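Local coordinates for protein serine acetyltransferase (Neisseria gonorrhoeae, PDB 6WYE) that probably catalyses the transfer of an acetyl group from acetyl-CoA to L-serine, giving O-acetyl-L-serine in the first step of cysteine biosynthesis from serine, at residues 191-205 with 217-231. Residues are numbered along the deposited sequence; the frame is centred on the assembly and turned at random.
With LMR ((2S)-2-hydroxybutanedioic acid), chain I.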
ATOM      1  N   GLU A 191      32.433   8.557   5.046  1.00 33.56           N
ATOM      2  CA  GLU A 191      32.790   7.307   5.721  1.00 35.29           C
ATOM      3  C   GLU A 191      33.649   7.536   6.962  1.00 40.07           C
ATOM      4  O   GLU A 191      33.465   6.853   7.977  1.00 39.85           O
ATOM      5  CB  GLU A 191      33.531   6.381   4.744  1.00 36.66           C
ATOM      6  CG  GLU A 191      34.155   5.122   5.393  1.00 37.80           C
ATOM      7  CD  GLU A 191      34.845   4.191   4.383  1.00 39.83           C
ATOM      8  OE1 GLU A 191      35.154   4.650   3.268  1.00 40.00           O
ATOM      9  OE2 GLU A 191      35.067   2.999   4.696  1.00 41.55           O
ATOM     10  N   THR A 192      34.603   8.473   6.901  1.00 37.27           N
ATOM     11  CA  THR A 192      35.553   8.682   7.990  1.00 35.97           C
ATOM     12  C   THR A 192      35.274   9.960   8.771  1.00 35.39           C
ATOM     13  O   THR A 192      36.131  10.416   9.530  1.00 36.13           O
ATOM     14  CB  THR A 192      36.990   8.700   7.464  1.00 37.17           C
ATOM     15  OG1 THR A 192      37.186   9.842   6.623  1.00 37.75           O
ATOM     16  CG2 THR A 192      37.290   7.439   6.672  1.00 40.07           C
ATOM     17  N   ALA A 193      34.088  10.538   8.616  1.00 35.12           N
ATOM     18  CA  ALA A 193      33.722  11.725   9.379  1.00 36.44           C
ATOM     19  C   ALA A 193      33.529  11.378  10.852  1.00 35.97           C
ATOM     20  O   ALA A 193      33.034  10.300  11.195  1.00 37.27           O
ATOM     21  CB  ALA A 193      32.438  12.337   8.823  1.00 36.50           C
ATOM     22  N   VAL A 194      33.935  12.293  11.724  1.00 33.02           N
ATOM     23  CA  VAL A 194      33.774  12.127  13.161  1.00 35.89           C
ATOM     24  C   VAL A 194      33.189  13.406  13.726  1.00 35.16           C
ATOM     25  O   VAL A 194      33.701  14.496  13.458  1.00 40.23           O
ATOM     26  CB  VAL A 194      35.099  11.798  13.876  1.00 37.26           C
ATOM     27  CG1 VAL A 194      34.845  11.646  15.377  1.00 40.55           C
ATOM     28  CG2 VAL A 194      35.727  10.538  13.309  1.00 38.87           C
ATOM     29  N   LEU A 195      32.115  13.277  14.497  1.00 36.11           N
ATOM     30  CA  LEU A 195      31.499  14.414  15.165  1.00 38.22           C
ATOM     31  C   LEU A 195      31.574  14.202  16.669  1.00 38.51           C
ATOM     32  O   LEU A 195      31.166  13.146  17.166  1.00 39.70           O
ATOM     33  CB  LEU A 195      30.040  14.588  14.746  1.00 41.11           C
ATOM     34  CG  LEU A 195      29.781  15.391  13.479  1.00 41.24           C
ATOM     35  CD1 LEU A 195      30.127  14.516  12.294  1.00 43.24           C
ATOM     36  CD2 LEU A 195      28.317  15.789  13.470  1.00 42.72           C
ATOM     37  N   GLY A 196      32.081  15.211  17.384  1.00 35.19           N
ATOM     38  CA  GLY A 196      32.119  15.209  18.835  1.00 36.22           C
ATOM     39  C   GLY A 196      30.747  15.466  19.426  1.00 38.01           C
ATOM     40  O   GLY A 196      29.719  15.131  18.828  1.00 35.69           O
ATOM     41  N   ASN A 197      30.724  16.077  20.611  1.00 36.59           N
ATOM     42  CA  ASN A 197      29.496  16.291  21.365  1.00 38.04           C
ATOM     43  C   ASN A 197      29.046  17.741  21.301  1.00 38.25           C
ATOM     44  O   ASN A 197      29.841  18.649  21.059  1.00 40.57           O
ATOM     45  CB  ASN A 197      29.674  15.890  22.834  1.00 39.32           C
ATOM     46  CG  ASN A 197      30.273  14.519  22.985  1.00 42.30           C
ATOM     47  OD1 ASN A 197      29.736  13.538  22.470  1.00 41.59           O
ATOM     48  ND2 ASN A 197      31.402  14.438  23.682  1.00 43.79           N
ATOM     49  N   ASN A 198      27.746  17.941  21.539  1.00 35.02           N
ATOM     50  CA  ASN A 198      27.154  19.276  21.648  1.00 38.44           C
ATOM     51  C   ASN A 198      27.488  20.130  20.425  1.00 38.97           C
ATOM     52  O   ASN A 198      28.021  21.241  20.528  1.00 40.05           O
ATOM     53  CB  ASN A 198      27.594  19.950  22.952  1.00 38.90           C
ATOM     54  CG  ASN A 198      27.111  19.191  24.173  1.00 41.79           C
ATOM     55  OD1 ASN A 198      25.919  18.879  24.293  1.00 41.69           O
ATOM     56  ND2 ASN A 198      28.034  18.854  25.068  1.00 40.36           N
ATOM     57  N   ILE A 199      27.196  19.573  19.249  1.00 34.92           N
ATOM     58  CA  ILE A 199      27.416  20.224  17.963  1.00 35.59           C
ATOM     59  C   ILE A 199      26.062  20.575  17.355  1.00 37.15           C
ATOM     60  O   ILE A 199      25.084  19.834  17.510  1.00 32.46           O
ATOM     61  CB  ILE A 199      28.259  19.317  17.039  1.00 36.56           C
ATOM     62  CG1 ILE A 199      29.657  19.125  17.651  1.00 37.26           C
ATOM     63  CG2 ILE A 199      28.364  19.880  15.604  1.00 36.86           C
ATOM     64  CD1 ILE A 199      30.470  18.005  17.016  1.00 36.41           C
ATOM     65  N   SER A 200      26.006  21.707  16.660  1.00 36.27           N
ATOM     66  CA  SER A 200      24.789  22.171  16.016  1.00 35.35           C
ATOM     67  C   SER A 200      25.060  22.334  14.529  1.00 36.22           C
ATOM     68  O   SER A 200      26.016  23.021  14.138  1.00 32.46           O
ATOM     69  CB  SER A 200      24.324  23.507  16.601  1.00 34.74           C
ATOM     70  OG  SER A 200      23.764  23.357  17.902  1.00 32.68           O
ATOM     71  N   ILE A 201      24.206  21.738  13.702  1.00 31.33           N
ATOM     72  CA  ILE A 201      24.431  21.679  12.263  1.00 33.15           C
ATOM     73  C   ILE A 201      23.145  22.079  11.555  1.00 32.94           C
ATOM     74  O   ILE A 201      22.060  21.598  11.904  1.00 29.84           O
ATOM     75  CB  ILE A 201      24.864  20.268  11.809  1.00 35.23           C
ATOM     76  CG1 ILE A 201      26.042  19.763  12.643  1.00 39.24           C
ATOM     77  CG2 ILE A 201      25.218  20.263  10.336  1.00 31.31           C
ATOM     78  CD1 ILE A 201      26.685  18.509  12.069  1.00 40.42           C
ATOM     79  N   LEU A 202      23.270  22.919  10.530  1.00 31.09           N
ATOM     80  CA  LEU A 202      22.117  23.320   9.737  1.00 30.97           C
ATOM     81  C   LEU A 202      22.008  22.447   8.484  1.00 32.09           C
ATOM     82  O   LEU A 202      22.904  21.667   8.146  1.00 29.96           O
ATOM     83  CB  LEU A 202      22.203  24.808   9.373  1.00 30.11           C
ATOM     84  CG  LEU A 202      21.642  25.816  10.398  1.00 28.64           C
ATOM     85  CD1 LEU A 202      20.101  25.732  10.431  1.00 28.28           C
ATOM     86  CD2 LEU A 202      22.210  25.622  11.806  1.00 28.45           C
ATOM     87  N   HIS A 203      20.864  22.556   7.815  1.00 31.93           N
ATOM     88  CA  HIS A 203      20.627  21.823   6.580  1.00 30.69           C
ATOM     89  C   HIS A 203      21.690  22.171   5.530  1.00 31.45           C
ATOM     90  O   HIS A 203      22.306  23.243   5.562  1.00 29.46           O
ATOM     91  CB  HIS A 203      19.242  22.174   6.043  1.00 30.35           C
ATOM     92  CG  HIS A 203      19.052  23.644   5.848  1.00 31.03           C
ATOM     93  ND1 HIS A 203      18.761  24.497   6.888  1.00 31.45           N
ATOM     94  CD2 HIS A 203      19.140  24.418   4.737  1.00 29.61           C
ATOM     95  CE1 HIS A 203      18.675  25.736   6.431  1.00 29.76           C
ATOM     96  NE2 HIS A 203      18.890  25.712   5.128  1.00 31.25           N
ATOM     97  N   GLY A 204      21.896  21.250   4.585  1.00 30.35           N
ATOM     98  CA  GLY A 204      22.803  21.485   3.470  1.00 31.69           C
ATOM     99  C   GLY A 204      24.288  21.406   3.784  1.00 33.09           C
ATOM    100  O   GLY A 204      25.112  21.642   2.881  1.00 32.41           O
ATOM    101  N   VAL A 205      24.659  21.059   5.012  1.00 31.35           N
ATOM    102  CA  VAL A 205      26.066  21.012   5.396  1.00 29.54           C
ATOM    103  C   VAL A 205      26.705  19.728   4.883  1.00 31.48           C
ATOM    104  O   VAL A 205      26.100  18.653   4.904  1.00 31.16           O
ATOM    105  CB  VAL A 205      26.211  21.150   6.920  1.00 30.07           C
ATOM    106  CG1 VAL A 205      27.600  20.707   7.393  1.00 33.53           C
ATOM    107  CG2 VAL A 205      25.966  22.582   7.322  1.00 29.22           C
ATOM    108  N   ARG A 217      39.764  10.681   5.366  1.00 44.31           N
ATOM    109  CA  ARG A 217      39.638  11.703   4.331  1.00 40.13           C
ATOM    110  C   ARG A 217      38.451  12.639   4.540  1.00 36.80           C
ATOM    111  O   ARG A 217      38.121  13.388   3.611  1.00 36.83           O
ATOM    112  CB  ARG A 217      39.527  11.039   2.945  1.00 41.22           C
ATOM    113  CG  ARG A 217      38.280  10.187   2.780  1.00 37.52           C
ATOM    114  CD  ARG A 217      38.350   9.312   1.526  1.00 39.05           C
ATOM    115  NE  ARG A 217      37.094   8.601   1.338  1.00 38.96           N
ATOM    116  CZ  ARG A 217      36.790   7.450   1.931  1.00 40.44           C
ATOM    117  NH1 ARG A 217      37.651   6.865   2.752  1.00 39.83           N
ATOM    118  NH2 ARG A 217      35.616   6.880   1.707  1.00 40.06           N
ATOM    119  N   HIS A 218      37.778  12.593   5.685  1.00 36.76           N
ATOM    120  CA  HIS A 218      36.646  13.440   6.035  1.00 37.26           C
ATOM    121  C   HIS A 218      36.943  14.224   7.310  1.00 39.62           C
ATOM    122  O   HIS A 218      37.829  13.846   8.086  1.00 40.27           O
ATOM    123  CB  HIS A 218      35.375  12.599   6.230  1.00 35.66           C
ATOM    124  CG  HIS A 218      34.950  11.849   5.004  1.00 36.47           C
ATOM    125  ND1 HIS A 218      35.417  10.586   4.699  1.00 36.83           N
ATOM    126  CD2 HIS A 218      34.085  12.180   4.014  1.00 35.63           C
ATOM    127  CE1 HIS A 218      34.855  10.168   3.576  1.00 35.65           C
ATOM    128  NE2 HIS A 218      34.047  11.118   3.135  1.00 35.77           N
ATOM    129  N   PRO A 219      36.224  15.323   7.555  1.00 39.84           N
ATOM    130  CA  PRO A 219      36.528  16.168   8.716  1.00 40.26           C
ATOM    131  C   PRO A 219      36.252  15.470  10.035  1.00 42.50           C
ATOM    132  O   PRO A 219      35.450  14.539  10.139  1.00 43.59           O
ATOM    133  CB  PRO A 219      35.598  17.376   8.544  1.00 40.09           C
ATOM    134  CG  PRO A 219      35.214  17.356   7.111  1.00 42.13           C
ATOM    135  CD  PRO A 219      35.216  15.937   6.674  1.00 38.84           C
ATOM    136  N   LYS A 220      36.950  15.941  11.056  1.00 41.07           N
ATOM    137  CA  LYS A 220      36.663  15.590  12.439  1.00 41.91           C
ATOM    138  C   LYS A 220      36.313  16.874  13.172  1.00 39.30           C
ATOM    139  O   LYS A 220      37.101  17.827  13.172  1.00 40.83           O
ATOM    140  CB  LYS A 220      37.847  14.863  13.067  1.00 45.30           C
ATOM    141  CG  LYS A 220      38.427  13.854  12.104  1.00 47.11           C
ATOM    142  CD  LYS A 220      39.015  12.640  12.784  1.00 50.10           C
ATOM    143  CE  LYS A 220      39.573  11.701  11.720  1.00 52.54           C
ATOM    144  NZ  LYS A 220      40.457  10.627  12.247  1.00 52.15           N
ATOM    145  N   ILE A 221      35.111  16.910  13.751  1.00 37.92           N
ATOM    146  CA  ILE A 221      34.531  18.116  14.328  1.00 37.17           C
ATOM    147  C   ILE A 221      34.591  18.011  15.850  1.00 41.02           C
ATOM    148  O   ILE A 221      34.104  17.031  16.434  1.00 38.33           O
ATOM    149  CB  ILE A 221      33.077  18.322  13.858  1.00 35.54           C
ATOM    150  CG1 ILE A 221      32.958  18.141  12.334  1.00 34.91           C
ATOM    151  CG2 ILE A 221      32.561  19.679  14.327  1.00 35.15           C
ATOM    152  CD1 ILE A 221      33.600  19.239  11.509  1.00 30.40           C
ATOM    153  N   GLY A 222      35.167  19.039  16.495  1.00 42.02           N
ATOM    154  CA  GLY A 222      35.266  19.056  17.944  1.00 42.81           C
ATOM    155  C   GLY A 222      33.975  19.487  18.637  1.00 42.19           C
ATOM    156  O   GLY A 222      33.036  19.988  18.017  1.00 40.92           O
ATOM    157  N   ASP A 223      33.955  19.303  19.961  1.00 43.32           N
ATOM    158  CA  ASP A 223      32.796  19.668  20.776  1.00 40.26           C
ATOM    159  C   ASP A 223      32.449  21.143  20.620  1.00 38.71           C
ATOM    160  O   ASP A 223      33.322  21.992  20.411  1.00 39.74           O
ATOM    161  CB  ASP A 223      33.061  19.385  22.260  1.00 43.98           C
ATOM    162  CG  ASP A 223      33.325  17.916  22.560  1.00 49.18           C
ATOM    163  OD1 ASP A 223      33.396  17.088  21.628  1.00 49.51           O
ATOM    164  OD2 ASP A 223      33.486  17.592  23.756  1.00 52.26           O
ATOM    165  N   GLY A 224      31.155  21.446  20.747  1.00 36.35           N
ATOM    166  CA  GLY A 224      30.652  22.806  20.818  1.00 35.45           C
ATOM    167  C   GLY A 224      30.535  23.557  19.507  1.00 35.83           C
ATOM    168  O   GLY A 224      30.126  24.725  19.523  1.00 37.96           O
ATOM    169  N   VAL A 225      30.913  22.948  18.382  1.00 38.05           N
ATOM    170  CA  VAL A 225      30.929  23.647  17.097  1.00 38.32           C
ATOM    171  C   VAL A 225      29.513  23.949  16.608  1.00 42.18           C
ATOM    172  O   VAL A 225      28.555  23.191  16.849  1.00 39.80           O
ATOM    173  CB  VAL A 225      31.713  22.825  16.060  1.00 35.46           C
ATOM    174  CG1 VAL A 225      31.548  23.404  14.643  1.00 33.76           C
ATOM    175  CG2 VAL A 225      33.198  22.766  16.451  1.00 35.43           C
ATOM    176  N   MET A 226      29.377  25.077  15.918  1.00 38.91           N
ATOM    177  CA  MET A 226      28.184  25.383  15.151  1.00 37.12           C
ATOM    178  C   MET A 226      28.565  25.483  13.677  1.00 37.88           C
ATOM    179  O   MET A 226      29.555  26.136  13.330  1.00 35.77           O
ATOM    180  CB  MET A 226      27.552  26.683  15.636  1.00 37.37           C
ATOM    181  CG  MET A 226      26.132  26.874  15.167  1.00 40.46           C
ATOM    182  SD  MET A 226      26.094  27.546  13.503  1.00 45.78           S
ATOM    183  CE  MET A 226      26.188  29.303  13.883  1.00 45.80           C
ATOM    184  N   ILE A 227      27.785  24.831  12.811  1.00 35.74           N
ATOM    185  CA  ILE A 227      28.006  24.872  11.364  1.00 33.50           C
ATOM    186  C   ILE A 227      26.743  25.411  10.709  1.00 33.82           C
ATOM    187  O   ILE A 227      25.672  24.792  10.814  1.00 31.49           O
ATOM    188  CB  ILE A 227      28.353  23.494  10.783  1.00 31.87           C
ATOM    189  CG1 ILE A 227      29.394  22.757  11.630  1.00 31.29           C
ATOM    190  CG2 ILE A 227      28.816  23.635   9.322  1.00 28.51           C
ATOM    191  CD1 ILE A 227      29.730  21.382  11.088  1.00 28.32           C
ATOM    192  N   GLY A 228      26.874  26.559  10.016  1.00 33.79           N
ATOM    193  CA  GLY A 228      25.741  27.211   9.388  1.00 34.27           C
ATOM    194  C   GLY A 228      25.313  26.551   8.081  1.00 35.26           C
ATOM    195  O   GLY A 228      26.022  25.715   7.517  1.00 34.83           O
ATOM    196  N   ALA A 229      24.158  26.996   7.576  1.00 33.43           N
ATOM    197  CA  ALA A 229      23.522  26.365   6.421  1.00 34.72           C
ATOM    198  C   ALA A 229      24.424  26.343   5.185  1.00 34.60           C
ATOM    199  O   ALA A 229      25.095  27.326   4.854  1.00 32.20           O
ATOM    200  CB  ALA A 229      22.212  27.085   6.091  1.00 34.83           C
ATOM    201  N   ASN A 230      24.434  25.189   4.511  1.00 30.54           N
ATOM    202  CA  ASN A 230      25.100  24.964   3.232  1.00 30.38           C
ATOM    203  C   ASN A 230      26.611  25.198   3.291  1.00 33.68           C
ATOM    204  O   ASN A 230      27.234  25.444   2.259  1.00 33.59           O
ATOM    205  CB  ASN A 230      24.474  25.804   2.117  1.00 30.88           C
ATOM    206  CG  ASN A 230      23.406  25.034   1.361  1.00 38.61           C
ATOM    207  OD1 ASN A 230      23.495  23.813   1.225  1.00 36.57           O
ATOM    208  ND2 ASN A 230      22.385  25.734   0.887  1.00 43.46           N
ATOM    209  N   ALA A 231      27.212  25.131   4.477  1.00 31.39           N
ATOM    210  CA  ALA A 231      28.666  25.116   4.571  1.00 30.75           C
ATOM    211  C   ALA A 231      29.200  23.763   4.119  1.00 33.42           C
ATOM    212  O   ALA A 231      28.525  22.731   4.247  1.00 31.61           O
ATOM    213  CB  ALA A 231      29.121  25.397   6.007  1.00 30.02           C
TER
HETATM  214  C1  LMR I 303      34.406   9.611  -0.377  1.00 35.92           C
HETATM  215  O1A LMR I 303      35.407  10.216  -0.144  1.00 35.24           O
HETATM  216  O1B LMR I 303      34.097   8.596   0.171  1.00 34.92           O
HETATM  217  C2  LMR I 303      33.462  10.194  -1.437  1.00 34.06           C
HETATM  218  O2  LMR I 303      32.266   9.466  -1.551  1.00 32.37           O
HETATM  219  C3  LMR I 303      33.162  11.670  -1.162  1.00 33.63           C
HETATM  220  C4  LMR I 303      32.469  11.867   0.173  1.00 37.16           C
HETATM  221  O4A LMR I 303      32.274  10.917   0.860  1.00 38.05           O
HETATM  222  O4B LMR I 303      32.119  12.962   0.476  1.00 37.49           O
HETATM  223  O   HOH W   1      38.970  11.458   8.742  1.00 56.36           O
HETATM  224  O   HOH W   2      27.563  21.738   1.502  1.00 34.13           O
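Glu191 and Thr192 meet Arg217 and His218 where two successive coils of the left-handed parallel beta-helix, the hexapeptide-repeat fold, stack in register. The extended Glu191 side chain offers the anti lone pair of OE1 to Arg217 NH2, a salt bridge of 2.8 Å. The acceptor lies in the guanidinium plane, but the carboxylate is turned 86° to that plane. Thr192 OG1 sits between its own backbone N and carbonyl carbon (chi1 66°). There it accepts a nearly straight bond from Arg217 N and is hydrogen-bonded at the edge of the His218 ring, OG1 to ND1 2.7 Å. Backbone N of Glu191 lies over one face of that ring. These contacts are consistent with both pocket residues being held toward the bound (2S)-2-hydroxybutanedioic acid. Arg217 NE and NH2 grip one carboxylate, and His218 NE2 donates to O4A of the other at 2.9 Å. Gly209 N of the same chain and Asp117, Asp182 and His183 of a neighbouring subunit also bond the ligand.

Further along, parallel bridges pair Val194 with Lys220, Leu195 with Ile221, Ser200 with Met226 and Ile201 with Ile227. Inside the coils, Ile199 CD1 packs 3.8 Å from Ile221 CG2. Val205 crosses Ile227 at about a right angle, and their CG2 atoms lie 3.6 Å apart. Ile233, on the third strand of the same coil as Ile221 and Ile227, touches both. At one corner, the backbone N-H of Asn197 reaches Asp223 OD1 from above the Asp223 carboxylate plane. At another, His203 NE2 is hydrogen-bonded to Thr206 OG1 of yet another subunit, while Ala229 CB lies over one face of the His203 imidazole, 4.0 Å from the centroid.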